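Local atomic coordinates of predicted acetamidase/formamidase (Thermoanaerobacter tengcongensis, PDB entry 3TKK), a protein that probably hydrolyses carbon-nitrogen bonds in linear amides such as formamide or acetamide, and binds zinc and calcium ions. Residues D75-K80 / V209-G214; E69-G74 / F171-E176; P151-G156 / L217-V222. All blocks are in the same frame, centred on the assembly; numbering follows the deposited sequence.

From the N terminus, the chain first passes through 69-74, the loop joining strand 62-69 to strand 76-86, and runs straight on into 75-80. Next comes the hairpin 151-156, then 171-176 at the end of strand 168-172, then 209-214 and finally 217-222. Contact 2 closes a loop of 96 residues, contact 1 one of 128 and contact 3 one of 60; each pair of loops crosses, none enclosing another. Contacts 1 and 2 meet where Leu-77 N lies 2.7 Å from Phe-171 O, since strands 76-86 and 168-172 are neighbours in the large mixed sheet. Contact 3 joins that sheet to the second one, with Pro-172 packed between.

Contact 1: residues D75-K80 / V209-G214; sequences DVLKVK and VEVIKG
Val-76 and Ile-212 face each other as an antiparallel hydrogen-bonded pair, and two places further on Lys-78 and Glu-210 repeat the pattern. In each pair both backbone bonds are made: Val-76 N to Ile-212 O measures 2.9 Å and Ile-212 N to Val-76 O 2.8 Å. Between them sits the non-hydrogen-bonded pair Leu-77 and Val-211.

Val-76, Lys-78, Glu-210 and Ile-212 share one face of the sheet. Beta-branched Val-76 and Ile-212, well suited to extended backbones, pack side by side, CB to CB at 4.0 Å, while CG1 of Ile-212 reaches on to CB of Lys-78. The long aliphatic stem of Lys-78 suits this face, packing at its root while it carries the ammonium outward alongside Glu-210; NZ of Lys-78 meets OE1 of Glu-210 in a long salt bridge of 3.9 Å. Leu-77 lies on the other face; its CD1 leans over toward CB of Val-209 at 4.3 Å, and this apolar side is covered by Leu-180 and Val-68.

Where strand 76-86 begins and strand 203-212 ends, Asp-75 is gripped more firmly. With chi1 of -65° its carboxylate lies beside its own backbone N and swings across to Lys-213, whose chain bends at chi2 to bring NZ within 2.8 Å of Asp-75 OD2. The ammonium arrives on the syn side, 32° out of the carboxylate plane. Lys-72 N also bonds to OD2, and Gly-70 O takes a second bond from NZ of Lys-213. Water 1 links OD1 of Asp-75 to the backbone N of Gly-214.

The buried aspartate thus has both oxygens engaged, by an ammonium, a backbone N-H and a water, which would be expected to favour its ionised form. The long Lys-78 to Glu-210 pair probably contributes a softer attraction.

Contact 2: residues E69-G74 / F171-E176; sequences EGAKEG and FPVFVE
Lys-72 and Glu-176 form a salt bridge at the solvent-exposed surface, with NZ of Lys-72 2.9 Å from OE2 of Glu-176. The ammonium comes in on the syn side of OE2, 22° out of the carboxylate plane. The two chains lie side by side and point the same way: the lysine bends at chi4 (-78°) to bring NZ onto the oxygen, and the glutamate bends at chi2 (75°), laying its carboxylate along the lysine methylenes. CG of Lys-72 consequently approaches OE1 of Glu-176 to 3.4 Å. Long, flexible residues suit this solvent-facing place. Water 2 donates to OE1 and accepts from the backbone N of Glu-73, tying the same carboxylate to the loop.

A backbone bond joins the segments further along, from Gly-74 N to Val-173 O at 2.9 Å, and CA of Glu-73 makes a C-H...O contact with the same oxygen. Gly-74 adopts a positive phi at which a side chain would press on the preceding carbonyl, so glycine fits here.

Beneath these polar groups Val-173 points toward 69-74. CG1 of Val-173 lies 3.3 Å from Lys-72 O and 4.2 Å from Ala-71 CB, a small methyl that leaves room for the branched side chain; Ala-178 adds to the packing on Val-173.

Backbone bonds of Ala-71 with Gly-177 and of Val-173 with Asp-75 add two further hydrogen bonds around the contact. Together they bind the loop that follows strand 168-172 to the connection between strands 62-69 and 76-86, a loop linking the chain's two mixed beta sheets.

Contact 3: residues P151-G156 / L217-V222; sequences PGSHGG and LKNPVV
Ser-153 and Asn-219 meet side chain to side chain, the hydroxyl rising over the amide. OG of Ser-153 donates to OD1 of Asn-219 at 2.9 Å, but the approach is from above the carbonyl plane, 42° out of it, with a C=O...donor angle of 127°. Two torsions bring the groups together. The serine hydroxyl lies beside its own backbone N (chi1 -60°), while the asparagine, whose CG likewise lies beside its backbone N, presents its amide oxygen to the turn and its nitrogen to another partner: ND2 bonds to OD2 of Asp-247. An amide suits this position because its two ends can accept from one neighbour and donate to another at the same time. OD1 of Asn-219 also comes 3.2 Å from CA of Ser-153, and the serine CB rests 3.4 Å from Lys-218 O, so the small side chain fits closely against the backbone before the asparagine.

Next to this polar pair Pro-220 turns its ring toward the hairpin. CD of Pro-220 is 3.7 Å from O of Ser-153, and its CG 4.1 Å from N of Gly-155. The surface it meets is a type I turn from Gly-152 to Gly-155, with backbone bonds between its end residues in both directions. Gly-155 has a positive phi at which a side chain would jam against the preceding carbonyl, so the backbone itself calls for glycine, and the proline ring packs beside it.

Phe-171 of strand 168-172 packs on Pro-220, and Ile-243 of helix 237-255 on Asn-219. The hairpin of strands 151-152 and 155-157 meets the residues leading into strand 221-223, with Asp-247 holding the asparagine from the helix and strand 227-234 touching Pro-151 through Ser-233.

Contact 1: residues D75-K80 / V209-G214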
ATOM      1  N   ASP A  75       1.933 -27.208  11.800  1.00 27.17           N
ATOM      2  CA  ASP A  75       1.372 -26.307  12.822  1.00 26.83           C
ATOM      3  C   ASP A  75       1.628 -24.868  12.481  1.00 25.72           C
ATOM      4  O   ASP A  75       2.130 -24.524  11.410  1.00 24.82           O
ATOM      5  CB  ASP A  75       2.116 -26.536  14.175  1.00 29.54           C
ATOM      6  CG  ASP A  75       1.898 -27.924  14.739  1.00 30.42           C
ATOM      7  OD1 ASP A  75       0.949 -28.602  14.281  1.00 31.50           O
ATOM      8  OD2 ASP A  75       2.669 -28.329  15.627  1.00 29.40           O
ATOM      9  N   VAL A  76       1.353 -23.953  13.414  1.00 25.14           N
ATOM     10  CA  VAL A  76       1.613 -22.620  13.042  1.00 24.00           C
ATOM     11  C   VAL A  76       2.364 -22.095  14.255  1.00 26.50           C
ATOM     12  O   VAL A  76       2.004 -22.468  15.393  1.00 24.36           O
ATOM     13  CB  VAL A  76       0.291 -21.804  12.781  1.00 26.29           C
ATOM     14  CG1 VAL A  76       0.530 -20.303  12.936  1.00 23.15           C
ATOM     15  CG2 VAL A  76      -0.265 -22.133  11.373  1.00 24.48           C
ATOM     16  N   LEU A  77       3.406 -21.278  14.054  1.00 22.53           N
ATOM     17  CA  LEU A  77       4.010 -20.638  15.264  1.00 22.29           C
ATOM     18  C   LEU A  77       3.576 -19.228  15.382  1.00 23.18           C
ATOM     19  O   LEU A  77       3.791 -18.438  14.445  1.00 22.63           O
ATOM     20  CB  LEU A  77       5.501 -20.628  15.166  1.00 21.68           C
ATOM     21  CG  LEU A  77       6.393 -20.047  16.259  1.00 21.48           C
ATOM     22  CD1 LEU A  77       6.419 -21.134  17.365  1.00 22.44           C
ATOM     23  CD2 LEU A  77       7.840 -19.813  15.716  1.00 20.78           C
ATOM     24  N   LYS A  78       3.039 -18.880  16.554  1.00 22.95           N
ATOM     25  CA  LYS A  78       2.655 -17.504  16.861  1.00 22.18           C
ATOM     26  C   LYS A  78       3.721 -16.823  17.745  1.00 22.46           C
ATOM     27  O   LYS A  78       4.182 -17.426  18.717  1.00 22.41           O
ATOM     28  CB  LYS A  78       1.291 -17.513  17.538  1.00 23.27           C
ATOM     29  CG  LYS A  78       0.917 -16.180  18.266  1.00 26.41           C
ATOM     30  CD  LYS A  78      -0.492 -16.353  18.976  1.00 25.67           C
ATOM     31  CE  LYS A  78      -0.515 -15.455  20.214  1.00 34.44           C
ATOM     32  NZ  LYS A  78      -1.922 -15.491  20.784  1.00 34.93           N
ATOM     33  N   VAL A  79       4.138 -15.613  17.305  1.00 22.66           N
ATOM     34  CA  VAL A  79       5.232 -14.897  17.901  1.00 22.32           C
ATOM     35  C   VAL A  79       4.661 -13.523  18.272  1.00 22.75           C
ATOM     36  O   VAL A  79       4.290 -12.688  17.439  1.00 23.29           O
ATOM     37  CB  VAL A  79       6.452 -14.753  16.961  1.00 20.93           C
ATOM     38  CG1 VAL A  79       7.611 -13.949  17.704  1.00 19.80           C
ATOM     39  CG2 VAL A  79       6.872 -16.093  16.286  1.00 19.81           C
ATOM     40  N   LYS A  80       4.517 -13.290  19.542  1.00 21.81           N
ATOM     41  CA  LYS A  80       3.998 -12.017  20.016  1.00 22.22           C
ATOM     42  C   LYS A  80       5.205 -11.096  20.227  1.00 21.84           C
ATOM     43  O   LYS A  80       6.062 -11.382  21.132  1.00 22.22           O
ATOM     44  CB  LYS A  80       3.232 -12.269  21.333  1.00 23.61           C
ATOM     45  CG  LYS A  80       2.593 -10.999  21.879  1.00 30.87           C
ATOM     46  CD  LYS A  80       1.765 -11.265  23.212  1.00 39.17           C
ATOM     47  CE  LYS A  80       0.564 -12.198  23.036  1.00 44.28           C
ATOM     48  NZ  LYS A  80       1.063 -13.577  22.718  1.00 46.88           N
ATOM     49  N   VAL A 209       6.573 -16.990  22.312  1.00 23.68           N
ATOM     50  CA  VAL A 209       6.244 -17.921  21.276  1.00 23.33           C
ATOM     51  C   VAL A 209       5.084 -18.806  21.719  1.00 24.37           C
ATOM     52  O   VAL A 209       5.038 -19.196  22.864  1.00 26.98           O
ATOM     53  CB  VAL A 209       7.418 -18.822  20.852  1.00 22.96           C
ATOM     54  CG1 VAL A 209       8.485 -18.072  20.036  1.00 21.94           C
ATOM     55  CG2 VAL A 209       8.094 -19.523  22.139  1.00 23.83           C
ATOM     56  N   GLU A 210       4.193 -19.172  20.776  1.00 24.28           N
ATOM     57  CA  GLU A 210       3.149 -20.215  21.019  1.00 26.75           C
ATOM     58  C   GLU A 210       2.976 -21.130  19.810  1.00 25.35           C
ATOM     59  O   GLU A 210       2.874 -20.650  18.711  1.00 24.35           O
ATOM     60  CB  GLU A 210       1.810 -19.588  21.225  1.00 27.98           C
ATOM     61  CG  GLU A 210       1.708 -18.925  22.560  1.00 38.82           C
ATOM     62  CD  GLU A 210       0.283 -18.494  22.861  1.00 45.97           C
ATOM     63  OE1 GLU A 210      -0.717 -18.921  22.155  1.00 47.32           O
ATOM     64  OE2 GLU A 210       0.178 -17.739  23.831  1.00 50.50           O
ATOM     65  N   VAL A 211       2.854 -22.413  20.057  1.00 25.99           N
ATOM     66  CA  VAL A 211       2.556 -23.350  18.987  1.00 28.44           C
ATOM     67  C   VAL A 211       1.009 -23.393  18.833  1.00 31.12           C
ATOM     68  O   VAL A 211       0.291 -23.573  19.814  1.00 29.94           O
ATOM     69  CB  VAL A 211       3.155 -24.707  19.348  1.00 29.45           C
ATOM     70  CG1 VAL A 211       2.779 -25.734  18.310  1.00 31.54           C
ATOM     71  CG2 VAL A 211       4.656 -24.526  19.450  1.00 27.03           C
ATOM     72  N   ILE A 212       0.510 -23.131  17.636  1.00 29.71           N
ATOM     73  CA  ILE A 212      -0.931 -23.309  17.331  1.00 33.14           C
ATOM     74  C   ILE A 212      -1.147 -24.571  16.548  1.00 31.58           C
ATOM     75  O   ILE A 212      -0.465 -24.784  15.529  1.00 31.22           O
ATOM     76  CB  ILE A 212      -1.454 -22.203  16.395  1.00 32.16           C
ATOM     77  CG1 ILE A 212      -1.296 -20.765  17.003  1.00 32.43           C
ATOM     78  CG2 ILE A 212      -2.857 -22.558  15.953  1.00 34.25           C
ATOM     79  CD1 ILE A 212      -1.815 -20.656  18.358  1.00 36.56           C
ATOM     80  N   LYS A 213      -2.086 -25.413  17.004  1.00 35.33           N
ATOM     81  CA  LYS A 213      -2.499 -26.646  16.307  1.00 36.67           C
ATOM     82  C   LYS A 213      -3.822 -26.544  15.522  1.00 39.42           C
ATOM     83  O   LYS A 213      -4.713 -25.786  15.872  1.00 37.91           O
ATOM     84  CB  LYS A 213      -2.632 -27.815  17.321  1.00 40.38           C
ATOM     85  CG  LYS A 213      -1.460 -27.945  18.288  1.00 37.86           C
ATOM     86  CD  LYS A 213      -0.387 -28.702  17.566  1.00 38.01           C
ATOM     87  CE  LYS A 213       0.634 -29.299  18.506  1.00 35.90           C
ATOM     88  NZ  LYS A 213       1.753 -29.864  17.745  1.00 32.55           N
ATOM     89  N   GLY A 214      -3.955 -27.312  14.455  1.00 39.97           N
ATOM     90  CA  GLY A 214      -5.157 -27.215  13.646  1.00 43.36           C
ATOM     91  C   GLY A 214      -5.438 -25.918  12.864  1.00 44.06           C
ATOM     92  O   GLY A 214      -6.599 -25.642  12.506  1.00 44.83           O
TER
HETATM   93  O   HOH W   1      -1.573 -28.573  13.640  1.00  8.67           O

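Contact 2: residues E69-G74 / F171-E176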
ATOM      1  N   GLU A  69       9.675 -26.349  21.383  1.00 26.39           N
ATOM      2  CA  GLU A  69       9.118 -27.690  21.630  1.00 28.83           C
ATOM      3  C   GLU A  69       7.649 -27.812  21.260  1.00 30.45           C
ATOM      4  O   GLU A  69       6.896 -27.008  21.718  1.00 31.38           O
ATOM      5  CB  GLU A  69       9.319 -28.117  23.106  1.00 28.91           C
ATOM      6  CG  GLU A  69      10.761 -28.644  23.246  1.00 32.64           C
ATOM      7  CD  GLU A  69      11.199 -29.038  24.652  1.00 35.84           C
ATOM      8  OE1 GLU A  69      10.397 -29.101  25.606  1.00 36.13           O
ATOM      9  OE2 GLU A  69      12.412 -29.274  24.773  1.00 37.68           O
ATOM     10  N   GLY A  70       7.279 -28.885  20.531  1.00 29.00           N
ATOM     11  CA  GLY A  70       5.849 -29.198  20.245  1.00 29.28           C
ATOM     12  C   GLY A  70       5.516 -28.717  18.841  1.00 30.28           C
ATOM     13  O   GLY A  70       4.465 -29.090  18.261  1.00 33.51           O
ATOM     14  N   ALA A  71       6.358 -27.861  18.274  1.00 27.12           N
ATOM     15  CA  ALA A  71       5.981 -27.338  17.000  1.00 27.36           C
ATOM     16  C   ALA A  71       6.302 -28.408  16.048  1.00 28.15           C
ATOM     17  O   ALA A  71       7.443 -28.870  16.046  1.00 26.97           O
ATOM     18  CB  ALA A  71       6.859 -25.975  16.651  1.00 26.90           C
ATOM     19  N   LYS A  72       5.330 -28.804  15.211  1.00 29.68           N
ATOM     20  CA  LYS A  72       5.576 -29.778  14.199  1.00 33.19           C
ATOM     21  C   LYS A  72       5.239 -29.290  12.801  1.00 33.08           C
ATOM     22  O   LYS A  72       4.465 -28.344  12.626  1.00 29.11           O
ATOM     23  CB  LYS A  72       4.772 -31.055  14.524  1.00 39.12           C
ATOM     24  CG  LYS A  72       5.438 -31.809  15.740  1.00 41.87           C
ATOM     25  CD  LYS A  72       4.922 -33.185  15.977  1.00 49.12           C
ATOM     26  CE  LYS A  72       5.293 -33.643  17.424  1.00 52.15           C
ATOM     27  NZ  LYS A  72       6.719 -34.112  17.749  1.00 53.20           N
ATOM     28  N   GLU A  73       5.805 -29.930  11.790  1.00 31.67           N
ATOM     29  CA  GLU A  73       5.431 -29.579  10.429  1.00 30.38           C
ATOM     30  C   GLU A  73       3.923 -29.468  10.244  1.00 31.72           C
ATOM     31  O   GLU A  73       3.232 -30.400  10.500  1.00 29.55           O
ATOM     32  CB  GLU A  73       5.910 -30.658   9.459  1.00 37.03           C
ATOM     33  CG  GLU A  73       5.425 -30.428   8.029  1.00 40.28           C
ATOM     34  CD  GLU A  73       6.124 -31.359   7.020  1.00 46.54           C
ATOM     35  OE1 GLU A  73       6.515 -32.510   7.384  1.00 51.67           O
ATOM     36  OE2 GLU A  73       6.289 -30.959   5.868  1.00 48.19           O
ATOM     37  N   GLY A  74       3.411 -28.304   9.787  1.00 27.55           N
ATOM     38  CA  GLY A  74       1.949 -28.215   9.531  1.00 29.22           C
ATOM     39  C   GLY A  74       1.283 -27.379  10.623  1.00 30.25           C
ATOM     40  O   GLY A  74       0.149 -26.913  10.397  1.00 31.91           O
ATOM     41  N   PHE A 171       3.451 -17.956  11.650  1.00 22.99           N
ATOM     42  CA  PHE A 171       4.189 -18.558  10.608  1.00 19.99           C
ATOM     43  C   PHE A 171       3.777 -19.998  10.406  1.00 20.91           C
ATOM     44  O   PHE A 171       3.687 -20.776  11.400  1.00 21.69           O
ATOM     45  CB  PHE A 171       5.724 -18.649  11.044  1.00 19.88           C
ATOM     46  CG  PHE A 171       6.403 -17.329  11.095  1.00 18.81           C
ATOM     47  CD1 PHE A 171       6.770 -16.690   9.933  1.00 18.29           C
ATOM     48  CD2 PHE A 171       6.691 -16.765  12.278  1.00 19.98           C
ATOM     49  CE1 PHE A 171       7.357 -15.377   9.951  1.00 19.57           C
ATOM     50  CE2 PHE A 171       7.279 -15.451  12.358  1.00 18.99           C
ATOM     51  CZ  PHE A 171       7.656 -14.793  11.179  1.00 18.58           C
ATOM     52  N   PRO A 172       3.603 -20.397   9.174  1.00 21.12           N
ATOM     53  CA  PRO A 172       3.564 -21.845   8.989  1.00 22.08           C
ATOM     54  C   PRO A 172       4.839 -22.533   9.411  1.00 22.10           C
ATOM     55  O   PRO A 172       5.925 -22.046   9.076  1.00 21.44           O
ATOM     56  CB  PRO A 172       3.490 -22.040   7.462  1.00 22.28           C
ATOM     57  CG  PRO A 172       3.473 -20.672   6.806  1.00 21.37           C
ATOM     58  CD  PRO A 172       3.782 -19.636   7.923  1.00 20.55           C
ATOM     59  N   VAL A 173       4.730 -23.714  10.045  1.00 26.26           N
ATOM     60  CA  VAL A 173       5.871 -24.545  10.496  1.00 23.28           C
ATOM     61  C   VAL A 173       6.213 -25.581   9.424  1.00 27.66           C
ATOM     62  O   VAL A 173       5.366 -26.383   8.999  1.00 28.82           O
ATOM     63  CB  VAL A 173       5.550 -25.252  11.860  1.00 26.19           C
ATOM     64  CG1 VAL A 173       6.772 -25.933  12.424  1.00 24.37           C
ATOM     65  CG2 VAL A 173       5.177 -24.135  12.917  1.00 23.42           C
ATOM     66  N   PHE A 174       7.461 -25.547   8.961  1.00 25.39           N
ATOM     67  CA  PHE A 174       7.948 -26.473   7.969  1.00 24.57           C
ATOM     68  C   PHE A 174       8.753 -27.608   8.566  1.00 26.03           C
ATOM     69  O   PHE A 174       8.797 -28.668   7.974  1.00 30.59           O
ATOM     70  CB  PHE A 174       8.678 -25.726   6.857  1.00 24.02           C
ATOM     71  CG  PHE A 174       7.760 -24.701   6.170  1.00 23.42           C
ATOM     72  CD1 PHE A 174       6.758 -25.129   5.290  1.00 27.67           C
ATOM     73  CD2 PHE A 174       7.839 -23.381   6.481  1.00 23.78           C
ATOM     74  CE1 PHE A 174       5.914 -24.238   4.709  1.00 24.40           C
ATOM     75  CE2 PHE A 174       6.974 -22.455   5.928  1.00 23.47           C
ATOM     76  CZ  PHE A 174       6.021 -22.844   5.031  1.00 23.60           C
ATOM     77  N   VAL A 175       9.394 -27.391   9.730  1.00 27.46           N
ATOM     78  CA  VAL A 175      10.233 -28.392  10.338  1.00 29.69           C
ATOM     79  C   VAL A 175      10.012 -28.419  11.803  1.00 26.31           C
ATOM     80  O   VAL A 175       9.640 -27.430  12.465  1.00 27.65           O
ATOM     81  CB  VAL A 175      11.743 -28.179  10.117  1.00 30.98           C
ATOM     82  CG1 VAL A 175      12.016 -27.821   8.678  1.00 31.14           C
ATOM     83  CG2 VAL A 175      12.196 -27.049  10.959  1.00 28.39           C
ATOM     84  N   GLU A 176      10.285 -29.584  12.323  1.00 26.69           N
ATOM     85  CA  GLU A 176      10.212 -29.848  13.748  1.00 30.25           C
ATOM     86  C   GLU A 176      10.919 -28.757  14.553  1.00 26.00           C
ATOM     87  O   GLU A 176      12.073 -28.454  14.269  1.00 27.63           O
ATOM     88  CB  GLU A 176      10.839 -31.232  14.019  1.00 32.99           C
ATOM     89  CG  GLU A 176      10.669 -31.756  15.400  1.00 40.82           C
ATOM     90  CD  GLU A 176       9.244 -32.276  15.702  1.00 43.33           C
ATOM     91  OE1 GLU A 176       8.545 -32.661  14.778  1.00 47.41           O
ATOM     92  OE2 GLU A 176       8.807 -32.273  16.875  1.00 46.11           O
TER
HETATM   93  O   HOH W   2       7.944 -32.180  11.983  1.00 11.72           O

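Contact 3: residues P151-G156 / L217-V222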
ATOM      1  N   PRO A 151      12.915 -13.044   1.362  1.00 21.59           N
ATOM      2  CA  PRO A 151      11.688 -13.579   1.997  1.00 18.16           C
ATOM      3  C   PRO A 151      11.029 -14.723   1.348  1.00 19.99           C
ATOM      4  O   PRO A 151      11.124 -14.885   0.126  1.00 21.98           O
ATOM      5  CB  PRO A 151      10.680 -12.438   1.882  1.00 18.55           C
ATOM      6  CG  PRO A 151      11.104 -11.617   0.716  1.00 17.59           C
ATOM      7  CD  PRO A 151      12.636 -11.910   0.457  1.00 21.90           C
ATOM      8  N   GLY A 152      10.277 -15.523   2.102  1.00 18.22           N
ATOM      9  CA  GLY A 152       9.446 -16.581   1.426  1.00 18.96           C
ATOM     10  C   GLY A 152       8.337 -16.967   2.366  1.00 21.39           C
ATOM     11  O   GLY A 152       7.958 -16.195   3.315  1.00 18.25           O
ATOM     12  N   SER A 153       7.743 -18.104   2.074  1.00 19.69           N
ATOM     13  CA  SER A 153       6.611 -18.561   2.930  1.00 19.85           C
ATOM     14  C   SER A 153       7.016 -18.805   4.402  1.00 23.05           C
ATOM     15  O   SER A 153       6.158 -18.753   5.294  1.00 19.56           O
ATOM     16  CB  SER A 153       6.084 -19.837   2.358  1.00 22.91           C
ATOM     17  OG  SER A 153       5.623 -19.587   1.011  1.00 22.40           O
ATOM     18  N   HIS A 154       8.334 -18.973   4.628  1.00 21.21           N
ATOM     19  CA  HIS A 154       8.896 -19.178   5.965  1.00 19.36           C
ATOM     20  C   HIS A 154       9.138 -17.860   6.655  1.00 19.49           C
ATOM     21  O   HIS A 154       9.499 -17.848   7.820  1.00 18.42           O
ATOM     22  CB  HIS A 154      10.215 -19.925   5.920  1.00 20.00           C
ATOM     23  CG  HIS A 154      11.301 -19.129   5.214  1.00 22.31           C
ATOM     24  ND1 HIS A 154      11.280 -18.906   3.867  1.00 23.35           N
ATOM     25  CD2 HIS A 154      12.362 -18.405   5.694  1.00 22.44           C
ATOM     26  CE1 HIS A 154      12.281 -18.115   3.522  1.00 23.25           C
ATOM     27  NE2 HIS A 154      12.957 -17.801   4.615  1.00 22.43           N
ATOM     28  N   GLY A 155       8.925 -16.723   5.955  1.00 18.02           N
ATOM     29  CA  GLY A 155       9.223 -15.430   6.496  1.00 18.00           C
ATOM     30  C   GLY A 155      10.574 -14.987   5.990  1.00 19.23           C
ATOM     31  O   GLY A 155      10.831 -15.064   4.813  1.00 18.89           O
ATOM     32  N   GLY A 156      11.427 -14.488   6.861  1.00 18.12           N
ATOM     33  CA  GLY A 156      12.771 -14.005   6.407  1.00 17.05           C
ATOM     34  C   GLY A 156      12.719 -12.475   6.198  1.00 16.57           C
ATOM     35  O   GLY A 156      12.132 -11.789   6.988  1.00 17.74           O
ATOM     36  N   LEU A 217      -1.621 -22.501   7.494  1.00 29.20           N
ATOM     37  CA  LEU A 217      -1.273 -21.269   6.745  1.00 25.53           C
ATOM     38  C   LEU A 217      -0.333 -21.661   5.583  1.00 25.59           C
ATOM     39  O   LEU A 217       0.440 -22.654   5.701  1.00 24.28           O
ATOM     40  CB  LEU A 217      -0.568 -20.237   7.637  1.00 23.42           C
ATOM     41  CG  LEU A 217      -1.427 -19.643   8.764  1.00 26.09           C
ATOM     42  CD1 LEU A 217      -0.745 -18.580   9.576  1.00 24.73           C
ATOM     43  CD2 LEU A 217      -2.640 -19.027   8.063  1.00 28.10           C
ATOM     44  N   LYS A 218      -0.315 -20.852   4.521  1.00 23.47           N
ATOM     45  CA  LYS A 218       0.647 -21.121   3.457  1.00 28.20           C
ATOM     46  C   LYS A 218       1.781 -20.093   3.469  1.00 25.26           C
ATOM     47  O   LYS A 218       2.777 -20.260   2.769  1.00 24.52           O
ATOM     48  CB  LYS A 218      -0.024 -21.058   2.066  1.00 29.04           C
ATOM     49  CG  LYS A 218      -0.991 -22.169   1.866  1.00 34.95           C
ATOM     50  CD  LYS A 218      -0.252 -23.425   1.860  1.00 40.90           C
ATOM     51  CE  LYS A 218      -1.128 -24.630   1.512  1.00 47.15           C
ATOM     52  NZ  LYS A 218      -2.015 -24.349   0.357  1.00 48.12           N
ATOM     53  N   ASN A 219       1.584 -19.015   4.202  1.00 21.92           N
ATOM     54  CA  ASN A 219       2.467 -17.834   4.221  1.00 20.35           C
ATOM     55  C   ASN A 219       2.206 -17.102   5.508  1.00 19.76           C
ATOM     56  O   ASN A 219       1.243 -17.431   6.135  1.00 20.33           O
ATOM     57  CB  ASN A 219       2.115 -16.901   3.092  1.00 19.98           C
ATOM     58  CG  ASN A 219       2.725 -17.310   1.822  1.00 20.29           C
ATOM     59  OD1 ASN A 219       3.900 -17.312   1.720  1.00 22.42           O
ATOM     60  ND2 ASN A 219       1.951 -17.585   0.833  1.00 21.01           N
ATOM     61  N   PRO A 220       3.008 -16.070   5.861  1.00 18.90           N
ATOM     62  CA  PRO A 220       2.864 -15.558   7.205  1.00 18.76           C
ATOM     63  C   PRO A 220       1.717 -14.640   7.224  1.00 18.78           C
ATOM     64  O   PRO A 220       1.228 -14.158   6.155  1.00 18.74           O
ATOM     65  CB  PRO A 220       4.137 -14.703   7.409  1.00 17.92           C
ATOM     66  CG  PRO A 220       5.100 -15.437   6.477  1.00 17.95           C
ATOM     67  CD  PRO A 220       4.275 -15.625   5.264  1.00 18.31           C
ATOM     68  N   VAL A 221       1.313 -14.363   8.439  1.00 18.98           N
ATOM     69  CA  VAL A 221       0.217 -13.419   8.670  1.00 19.21           C
ATOM     70  C   VAL A 221       0.595 -12.511   9.863  1.00 18.98           C
ATOM     71  O   VAL A 221       1.299 -12.960  10.771  1.00 21.93           O
ATOM     72  CB  VAL A 221      -1.067 -14.200   9.107  1.00 20.30           C
ATOM     73  CG1 VAL A 221      -2.177 -13.159   9.720  1.00 20.77           C
ATOM     74  CG2 VAL A 221      -1.629 -15.004   7.938  1.00 21.39           C
ATOM     75  N   VAL A 222       0.264 -11.235   9.814  1.00 18.81           N
ATOM     76  CA  VAL A 222       0.584 -10.342  10.971  1.00 18.81           C
ATOM     77  C   VAL A 222      -0.679  -9.816  11.468  1.00 19.65           C
ATOM     78  O   VAL A 222      -1.613  -9.416  10.678  1.00 19.83           O
ATOM     79  CB  VAL A 222       1.643  -9.189  10.680  1.00 18.03           C
ATOM     80  CG1 VAL A 222       1.287  -8.464   9.439  1.00 21.36           C
ATOM     81  CG2 VAL A 222       1.638  -8.170  11.968  1.00 18.42           C
TER